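Local coordinates for hypothetical protein Atu0492 (Agrobacterium tumefaciens, PDB 2GMY) that is of unknown function but, as an AhpD-like member of the carboxymuconolactone decarboxylase family, may act in antioxidant defence, at residues A[36-41]-A[86-91]; A[41-46]-A[132-137]. All blocks are in the same frame, centred on the assembly; numbering follows the deposited sequence.

Helix 32-45 of this all-helical chain serves two partners by turning different residues to each. In contact 1 its middle, residues 36-41, packs on helix 83-96; in contact 2 residues 41-46, at its C-terminal end and just beyond, meet the long helix 117-139. The centres of the contacts lie about 13 Å apart and each about 7 Å from the centre of the chain. Along the sequence the segments alternate, 36-41 and 41-46 coming first, then 86-91, then 132-137; Arg41 lies in both contacts but touches the partner helix only in contact 1. Contact 1 is mainly aliphatic; contact 2 is polar and leads into the Cys48 and Cys51 region and a subunit interface.

Contact 1 (A[36-41]-A[86-91]); sequences HLIKLR and RALLGW
Leu37 and Leu89 meet through their outermost methyls, with CD2 of Leu37 3.6 Å from CD2 of Leu89. The same Leu37 CD2 lies 3.7 Å from CG of Leu88, so one methyl touches two successive leucines of the facing helix. Leu37 and Leu88 both carry CG anti to the backbone N (chi1 -179° for Leu37), which extends each toward the other helix, where they slide past one another in opposite directions. On one flank Ile38 approaches Leu88 at about a right angle, more loosely, with CG1 4.1 Å from Leu88 CD1. On the other, the aliphatic stem of Arg41 lies across Leu89, its CG 3.7 Å from Leu89 CD2. A bend at chi2 (60°) turns the rest of the arginine onward, and its NE forms a salt bridge with Asp93, one turn further along the helix that carries Leu89. The stem thus adds to the apolar packing while the charged end is held by the partner helix itself. Behind these side chains the two helix segments run roughly in the same direction, crossing at -39° with their axes 10.1 Å apart at closest approach. Helix 117-139 completes the core on the Ile38 flank, setting Ile127 against Ile38 and Ile123 against Leu88; Met72 and Trp75, from the loop preceding helix 83-96, pack on Leu89.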
ATOM      1  N   HIS A  36     -28.061   6.285  -2.510  1.00 13.93           N
ATOM      2  CA  HIS A  36     -27.328   6.525  -3.760  1.00 13.68           C
ATOM      3  C   HIS A  36     -25.849   6.806  -3.517  1.00 13.21           C
ATOM      4  O   HIS A  36     -24.978   6.259  -4.193  1.00 13.42           O
ATOM      5  CB  HIS A  36     -27.916   7.717  -4.509  1.00 13.97           C
ATOM      6  CG  HIS A  36     -29.300   7.480  -5.015  1.00 15.75           C
ATOM      7  ND1 HIS A  36     -29.679   6.293  -5.601  1.00 16.66           N
ATOM      8  CD2 HIS A  36     -30.388   8.287  -5.049  1.00 17.81           C
ATOM      9  CE1 HIS A  36     -30.947   6.375  -5.968  1.00 18.67           C
ATOM     10  NE2 HIS A  36     -31.400   7.572  -5.642  1.00 17.88           N
ATOM     11  N   LEU A  37     -25.581   7.672  -2.554  1.00 12.45           N
ATOM     12  CA  LEU A  37     -24.213   8.054  -2.202  1.00 12.25           C
ATOM     13  C   LEU A  37     -23.395   6.845  -1.756  1.00 11.86           C
ATOM     14  O   LEU A  37     -22.250   6.659  -2.184  1.00 11.72           O
ATOM     15  CB  LEU A  37     -24.279   9.098  -1.086  1.00 12.84           C
ATOM     16  CG  LEU A  37     -22.952   9.651  -0.575  1.00 11.78           C
ATOM     17  CD1 LEU A  37     -23.194  11.031  -0.002  1.00 13.83           C
ATOM     18  CD2 LEU A  37     -22.287   8.709   0.450  1.00 12.73           C
ATOM     19  N   ILE A  38     -23.965   6.050  -0.855  1.00 11.10           N
ATOM     20  CA  ILE A  38     -23.287   4.846  -0.365  1.00 10.84           C
ATOM     21  C   ILE A  38     -22.953   3.906  -1.528  1.00 10.37           C
ATOM     22  O   ILE A  38     -21.815   3.412  -1.637  1.00 11.19           O
ATOM     23  CB  ILE A  38     -24.164   4.107   0.677  1.00 11.26           C
ATOM     24  CG1 ILE A  38     -24.213   4.889   1.984  1.00 11.59           C
ATOM     25  CG2 ILE A  38     -23.661   2.675   0.877  1.00 12.82           C
ATOM     26  CD1 ILE A  38     -25.406   4.487   2.878  1.00 13.46           C
ATOM     27  N   LYS A  39     -23.937   3.660  -2.392  1.00 10.15           N
ATOM     28  CA  LYS A  39     -23.751   2.700  -3.483  1.00 11.20           C
ATOM     29  C   LYS A  39     -22.744   3.190  -4.508  1.00 11.15           C
ATOM     30  O   LYS A  39     -21.886   2.426  -4.962  1.00 12.26           O
ATOM     31  CB  LYS A  39     -25.076   2.385  -4.170  1.00 11.40           C
ATOM     32  CG  LYS A  39     -25.998   1.526  -3.314  1.00 14.09           C
ATOM     33  CD  LYS A  39     -27.345   1.381  -4.006  1.00 18.65           C
ATOM     34  CE  LYS A  39     -28.197   0.374  -3.293  1.00 22.98           C
ATOM     35  NZ  LYS A  39     -29.267  -0.091  -4.212  1.00 26.50           N
ATOM     36  N   LEU A  40     -22.837   4.468  -4.869  1.00 11.04           N
ATOM     37  CA  LEU A  40     -21.954   5.011  -5.902  1.00 11.51           C
ATOM     38  C   LEU A  40     -20.525   5.077  -5.385  1.00 11.57           C
ATOM     39  O   LEU A  40     -19.590   4.612  -6.050  1.00 11.70           O
ATOM     40  CB  LEU A  40     -22.444   6.386  -6.374  1.00 12.38           C
ATOM     41  CG  LEU A  40     -21.583   7.080  -7.440  1.00 12.36           C
ATOM     42  CD1 LEU A  40     -21.379   6.201  -8.679  1.00 13.21           C
ATOM     43  CD2 LEU A  40     -22.231   8.392  -7.809  1.00 13.31           C
ATOM     44  N   ARG A  41     -20.349   5.616  -4.186  1.00 10.91           N
ATOM     45  CA  ARG A  41     -18.983   5.770  -3.657  1.00 10.89           C
ATOM     46  C   ARG A  41     -18.271   4.431  -3.449  1.00 10.86           C
ATOM     47  O   ARG A  41     -17.121   4.266  -3.891  1.00 11.12           O
ATOM     48  CB  ARG A  41     -18.963   6.603  -2.369  1.00 11.03           C
ATOM     49  CG  ARG A  41     -17.567   6.773  -1.769  1.00 11.50           C
ATOM     50  CD  ARG A  41     -16.582   7.475  -2.707  1.00 11.92           C
ATOM     51  NE  ARG A  41     -15.251   7.420  -2.095  1.00 12.65           N
ATOM     52  CZ  ARG A  41     -14.122   7.705  -2.732  1.00 13.67           C
ATOM     53  NH1 ARG A  41     -14.147   8.103  -4.010  1.00 13.59           N
ATOM     54  NH2 ARG A  41     -12.967   7.601  -2.079  1.00 13.65           N
ATOM     55  N   ARG A  86     -20.357  14.603   3.696  1.00 12.10           N
ATOM     56  CA  ARG A  86     -18.942  14.331   3.968  1.00 12.87           C
ATOM     57  C   ARG A  86     -18.731  13.343   5.101  1.00 12.65           C
ATOM     58  O   ARG A  86     -17.830  12.502   5.041  1.00 12.70           O
ATOM     59  CB  ARG A  86     -18.151  15.609   4.255  1.00 12.99           C
ATOM     60  CG  ARG A  86     -18.078  16.515   3.062  1.00 13.92           C
ATOM     61  CD  ARG A  86     -17.253  17.761   3.374  1.00 14.85           C
ATOM     62  NE  ARG A  86     -15.823  17.456   3.469  1.00 15.18           N
ATOM     63  CZ  ARG A  86     -15.020  17.268   2.420  1.00 14.61           C
ATOM     64  NH1 ARG A  86     -15.490  17.365   1.176  1.00 15.42           N
ATOM     65  NH2 ARG A  86     -13.741  16.972   2.619  1.00 16.53           N
ATOM     66  N   ALA A  87     -19.563  13.446   6.135  1.00 12.37           N
ATOM     67  CA  ALA A  87     -19.478  12.539   7.268  1.00 13.04           C
ATOM     68  C   ALA A  87     -19.783  11.124   6.790  1.00 12.66           C
ATOM     69  O   ALA A  87     -19.085  10.168   7.121  1.00 13.21           O
ATOM     70  CB  ALA A  87     -20.460  12.964   8.331  1.00 13.61           C
ATOM     71  N   LEU A  88     -20.825  10.995   5.982  1.00 12.37           N
ATOM     72  CA  LEU A  88     -21.206   9.698   5.444  1.00 12.13           C
ATOM     73  C   LEU A  88     -20.113   9.141   4.522  1.00 11.91           C
ATOM     74  O   LEU A  88     -19.721   7.991   4.659  1.00 12.57           O
ATOM     75  CB  LEU A  88     -22.540   9.820   4.699  1.00 12.04           C
ATOM     76  CG  LEU A  88     -23.120   8.556   4.062  1.00 13.07           C
ATOM     77  CD1 LEU A  88     -23.173   7.385   5.044  1.00 15.08           C
ATOM     78  CD2 LEU A  88     -24.508   8.856   3.480  1.00 13.34           C
ATOM     79  N   LEU A  89     -19.608   9.973   3.611  1.00 11.38           N
ATOM     80  CA  LEU A  89     -18.542   9.556   2.675  1.00 11.35           C
ATOM     81  C   LEU A  89     -17.301   9.038   3.415  1.00 11.41           C
ATOM     82  O   LEU A  89     -16.717   8.018   3.034  1.00 11.77           O
ATOM     83  CB  LEU A  89     -18.173  10.710   1.742  1.00 11.85           C
ATOM     84  CG  LEU A  89     -19.196  10.965   0.636  1.00 11.84           C
ATOM     85  CD1 LEU A  89     -19.108  12.391   0.108  1.00 12.50           C
ATOM     86  CD2 LEU A  89     -19.050   9.938  -0.499  1.00 12.05           C
ATOM     87  N   GLY A  90     -16.909   9.726   4.486  1.00 11.73           N
ATOM     88  CA  GLY A  90     -15.766   9.270   5.300  1.00 11.70           C
ATOM     89  C   GLY A  90     -15.965   7.855   5.823  1.00 11.64           C
ATOM     90  O   GLY A  90     -15.019   7.037   5.860  1.00 10.99           O
ATOM     91  N   TRP A  91     -17.206   7.550   6.208  1.00 10.64           N
ATOM     92  CA  TRP A  91     -17.533   6.235   6.747  1.00 10.61           C
ATOM     93  C   TRP A  91     -17.626   5.201   5.634  1.00  9.91           C
ATOM     94  O   TRP A  91     -17.136   4.066   5.780  1.00 10.57           O
ATOM     95  CB  TRP A  91     -18.843   6.305   7.514  1.00 10.41           C
ATOM     96  CG  TRP A  91     -19.185   5.088   8.314  1.00  9.90           C
ATOM     97  CD1 TRP A  91     -20.289   4.288   8.154  1.00 11.18           C
ATOM     98  CD2 TRP A  91     -18.457   4.539   9.426  1.00 10.83           C
ATOM     99  NE1 TRP A  91     -20.297   3.288   9.093  1.00 11.35           N
ATOM    100  CE2 TRP A  91     -19.185   3.412   9.885  1.00 10.53           C
ATOM    101  CE3 TRP A  91     -17.271   4.887  10.077  1.00 10.09           C
ATOM    102  CZ2 TRP A  91     -18.756   2.626  10.965  1.00 11.20           C
ATOM    103  CZ3 TRP A  91     -16.846   4.104  11.166  1.00 10.29           C
ATOM    104  CH2 TRP A  91     -17.596   2.993  11.593  1.00 11.16           C
TER

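Contact 2 (A[41-46]-A[132-137])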
ATOM      1  N   ARG A  41     -20.349   5.616  -4.186  1.00 10.91           N
ATOM      2  CA  ARG A  41     -18.983   5.770  -3.657  1.00 10.89           C
ATOM      3  C   ARG A  41     -18.271   4.431  -3.449  1.00 10.86           C
ATOM      4  O   ARG A  41     -17.121   4.266  -3.891  1.00 11.12           O
ATOM      5  CB  ARG A  41     -18.963   6.603  -2.369  1.00 11.03           C
ATOM      6  CG  ARG A  41     -17.567   6.773  -1.769  1.00 11.50           C
ATOM      7  CD  ARG A  41     -16.582   7.475  -2.707  1.00 11.92           C
ATOM      8  NE  ARG A  41     -15.251   7.420  -2.095  1.00 12.65           N
ATOM      9  CZ  ARG A  41     -14.122   7.705  -2.732  1.00 13.67           C
ATOM     10  NH1 ARG A  41     -14.147   8.103  -4.010  1.00 13.59           N
ATOM     11  NH2 ARG A  41     -12.967   7.601  -2.079  1.00 13.65           N
ATOM     12  N   ALA A  42     -18.951   3.466  -2.821  1.00 10.31           N
ATOM     13  CA  ALA A  42     -18.336   2.155  -2.587  1.00 10.42           C
ATOM     14  C   ALA A  42     -17.986   1.485  -3.913  1.00 10.08           C
ATOM     15  O   ALA A  42     -16.924   0.867  -4.052  1.00 11.26           O
ATOM     16  CB  ALA A  42     -19.243   1.267  -1.733  1.00 11.47           C
ATOM     17  N   SER A  43     -18.884   1.620  -4.891  1.00 10.24           N
ATOM     18  CA  SER A  43     -18.636   1.033  -6.211  1.00 10.95           C
ATOM     19  C   SER A  43     -17.401   1.626  -6.899  1.00 11.54           C
ATOM     20  O   SER A  43     -16.627   0.897  -7.531  1.00 11.55           O
ATOM     21  CB  SER A  43     -19.874   1.175  -7.099  1.00 11.09           C
ATOM     22  OG  SER A  43     -20.961   0.465  -6.529  1.00 11.94           O
ATOM     23  N   ILE A  44     -17.209   2.936  -6.764  1.00 11.32           N
ATOM     24  CA  ILE A  44     -16.014   3.572  -7.309  1.00 11.67           C
ATOM     25  C   ILE A  44     -14.764   2.993  -6.617  1.00 11.60           C
ATOM     26  O   ILE A  44     -13.793   2.590  -7.283  1.00 12.13           O
ATOM     27  CB  ILE A  44     -16.078   5.091  -7.169  1.00 11.99           C
ATOM     28  CG1 ILE A  44     -17.158   5.655  -8.099  1.00 11.84           C
ATOM     29  CG2 ILE A  44     -14.734   5.726  -7.519  1.00 11.22           C
ATOM     30  CD1 ILE A  44     -17.577   7.095  -7.757  1.00 14.21           C
ATOM     31  N   ILE A  45     -14.784   2.935  -5.289  1.00 11.44           N
ATOM     32  CA  ILE A  45     -13.614   2.432  -4.556  1.00 11.27           C
ATOM     33  C   ILE A  45     -13.265   1.030  -5.015  1.00 11.73           C
ATOM     34  O   ILE A  45     -12.085   0.688  -5.229  1.00 11.79           O
ATOM     35  CB  ILE A  45     -13.881   2.422  -3.045  1.00 11.25           C
ATOM     36  CG1 ILE A  45     -14.024   3.857  -2.535  1.00 11.64           C
ATOM     37  CG2 ILE A  45     -12.770   1.683  -2.306  1.00 11.90           C
ATOM     38  CD1 ILE A  45     -14.505   3.950  -1.102  1.00 13.32           C
ATOM     39  N   ASN A  46     -14.306   0.212  -5.157  1.00 10.54           N
ATOM     40  CA  ASN A  46     -14.119  -1.198  -5.494  1.00 11.06           C
ATOM     41  C   ASN A  46     -13.860  -1.472  -6.972  1.00 11.11           C
ATOM     42  O   ASN A  46     -13.684  -2.628  -7.344  1.00 12.10           O
ATOM     43  CB  ASN A  46     -15.291  -2.025  -5.000  1.00 11.45           C
ATOM     44  CG  ASN A  46     -15.275  -2.197  -3.503  1.00 11.61           C
ATOM     45  OD1 ASN A  46     -14.205  -2.213  -2.877  1.00 11.09           O
ATOM     46  ND2 ASN A  46     -16.459  -2.314  -2.917  1.00 12.66           N
ATOM     47  N   THR A 132     -21.003  -6.403  -1.273  1.00 11.67           N
ATOM     48  CA  THR A 132     -21.326  -7.733  -1.776  1.00 12.50           C
ATOM     49  C   THR A 132     -21.612  -7.679  -3.284  1.00 12.47           C
ATOM     50  O   THR A 132     -21.031  -8.449  -4.058  1.00 12.21           O
ATOM     51  CB  THR A 132     -22.481  -8.355  -0.978  1.00 13.20           C
ATOM     52  OG1 THR A 132     -22.003  -8.668   0.344  1.00 13.76           O
ATOM     53  CG2 THR A 132     -22.965  -9.651  -1.636  1.00 14.10           C
ATOM     54  N   TRP A 133     -22.493  -6.778  -3.710  1.00 12.89           N
ATOM     55  CA  TRP A 133     -22.772  -6.652  -5.149  1.00 13.82           C
ATOM     56  C   TRP A 133     -21.493  -6.370  -5.943  1.00 13.45           C
ATOM     57  O   TRP A 133     -21.280  -6.950  -7.010  1.00 13.65           O
ATOM     58  CB  TRP A 133     -23.787  -5.546  -5.431  1.00 15.42           C
ATOM     59  CG  TRP A 133     -25.195  -5.870  -5.066  1.00 17.36           C
ATOM     60  CD1 TRP A 133     -25.966  -5.227  -4.138  1.00 18.93           C
ATOM     61  CD2 TRP A 133     -26.022  -6.891  -5.642  1.00 19.53           C
ATOM     62  NE1 TRP A 133     -27.224  -5.794  -4.096  1.00 19.79           N
ATOM     63  CE2 TRP A 133     -27.282  -6.818  -5.007  1.00 20.16           C
ATOM     64  CE3 TRP A 133     -25.817  -7.865  -6.631  1.00 20.38           C
ATOM     65  CZ2 TRP A 133     -28.349  -7.688  -5.333  1.00 19.60           C
ATOM     66  CZ3 TRP A 133     -26.868  -8.733  -6.952  1.00 19.56           C
ATOM     67  CH2 TRP A 133     -28.117  -8.637  -6.302  1.00 19.41           C
ATOM     68  N   ASN A 134     -20.643  -5.476  -5.437  1.00 12.57           N
ATOM     69  CA  ASN A 134     -19.369  -5.183  -6.125  1.00 12.45           C
ATOM     70  C   ASN A 134     -18.501  -6.433  -6.309  1.00 12.74           C
ATOM     71  O   ASN A 134     -17.877  -6.631  -7.361  1.00 13.50           O
ATOM     72  CB  ASN A 134     -18.564  -4.126  -5.375  1.00 12.42           C
ATOM     73  CG  ASN A 134     -19.234  -2.745  -5.349  1.00 12.25           C
ATOM     74  OD1 ASN A 134     -20.147  -2.418  -6.142  1.00 15.48           O
ATOM     75  ND2 ASN A 134     -18.753  -1.913  -4.446  1.00  9.29           N
ATOM     76  N   ARG A 135     -18.446  -7.265  -5.270  1.00 12.33           N
ATOM     77  CA  ARG A 135     -17.653  -8.490  -5.339  1.00 12.59           C
ATOM     78  C   ARG A 135     -18.220  -9.500  -6.327  1.00 12.75           C
ATOM     79  O   ARG A 135     -17.471 -10.165  -7.046  1.00 13.46           O
ATOM     80  CB  ARG A 135     -17.494  -9.085  -3.936  1.00 12.02           C
ATOM     81  CG  ARG A 135     -16.521  -8.263  -3.107  1.00 12.41           C
ATOM     82  CD  ARG A 135     -16.503  -8.572  -1.607  1.00 13.03           C
ATOM     83  NE  ARG A 135     -15.331  -7.913  -1.022  1.00 12.91           N
ATOM     84  CZ  ARG A 135     -15.270  -6.611  -0.732  1.00 12.85           C
ATOM     85  NH1 ARG A 135     -16.329  -5.813  -0.924  1.00 12.48           N
ATOM     86  NH2 ARG A 135     -14.145  -6.104  -0.251  1.00 10.82           N
ATOM     87  N   ILE A 136     -19.549  -9.600  -6.369  1.00 13.18           N
ATOM     88  CA  ILE A 136     -20.224 -10.456  -7.337  1.00 13.62           C
ATOM     89  C   ILE A 136     -19.996  -9.948  -8.758  1.00 13.59           C
ATOM     90  O   ILE A 136     -19.596 -10.715  -9.638  1.00 13.66           O
ATOM     91  CB  ILE A 136     -21.735 -10.562  -7.020  1.00 13.61           C
ATOM     92  CG1 ILE A 136     -21.929 -11.310  -5.694  1.00 14.21           C
ATOM     93  CG2 ILE A 136     -22.505 -11.250  -8.159  1.00 15.06           C
ATOM     94  CD1 ILE A 136     -23.331 -11.144  -5.086  1.00 15.59           C
ATOM     95  N   ALA A 137     -20.230  -8.660  -8.982  1.00 13.32           N
ATOM     96  CA  ALA A 137     -20.126  -8.109 -10.342  1.00 13.91           C
ATOM     97  C   ALA A 137     -18.694  -8.119 -10.874  1.00 14.23           C
ATOM     98  O   ALA A 137     -18.451  -8.501 -12.020  1.00 14.58           O
ATOM     99  CB  ALA A 137     -20.708  -6.727 -10.408  1.00 14.62           C
TER
HETATM  100  O   HOH W   1     -13.515  -3.261  -0.513  1.00 12.33           O
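Asn134, on helix 117-139, meets Ser43 and Asn46 near the C-terminal end of helix 32-45, its CA 6.3 Å from the CA of Ser43. At the root of its side chain, CB packs against the CB of Asn46 at 3.9 Å. The next atom, CG, stands beside the backbone N (chi1 -66°), which directs the amide into the gap between the helices. At one corner of that amide, OD1 is 3.0 Å from Ser43 OG, a separation suited to a hydrogen bond; the serine hydroxyl also has the carbonyl oxygen of Lys39 as a partner, and which acceptor takes its proton is not settled. At the other corner, ND2 lies 2.8 Å from the ND2 of Asn46. Two donors this close cannot be bonded to each other, so one of the two amides is probably modelled the wrong way round. The amide planes stand 77° apart, one side chain crossing the other at about a right angle.

Asn46 ND2 donates to OD1 of Asn131, an oxygen that also takes a bond from NH1 of Arg135; this suggests that the doubtful amide is that of Asn134, and leaves the serine bond doubtful too. A water 2.7 Å from OD1 of Asn46 accepts from NH2 of Arg135 at 2.9 Å and so bridges the two segments. Arg135 extends to the interface, where its NH2 bonds to the carbonyl oxygen of Thr96 of the second subunit.

Ser43 and Asn134 both touch Cys51, and Asn134 also touches Cys48. Those cysteines form a CXXC motif at the start of helix 49-61, characteristic of AhpD-like proteins; in AhpD such a pair is the redox centre, and this polar cluster packs beside the corresponding cysteines, consistent with a similar site.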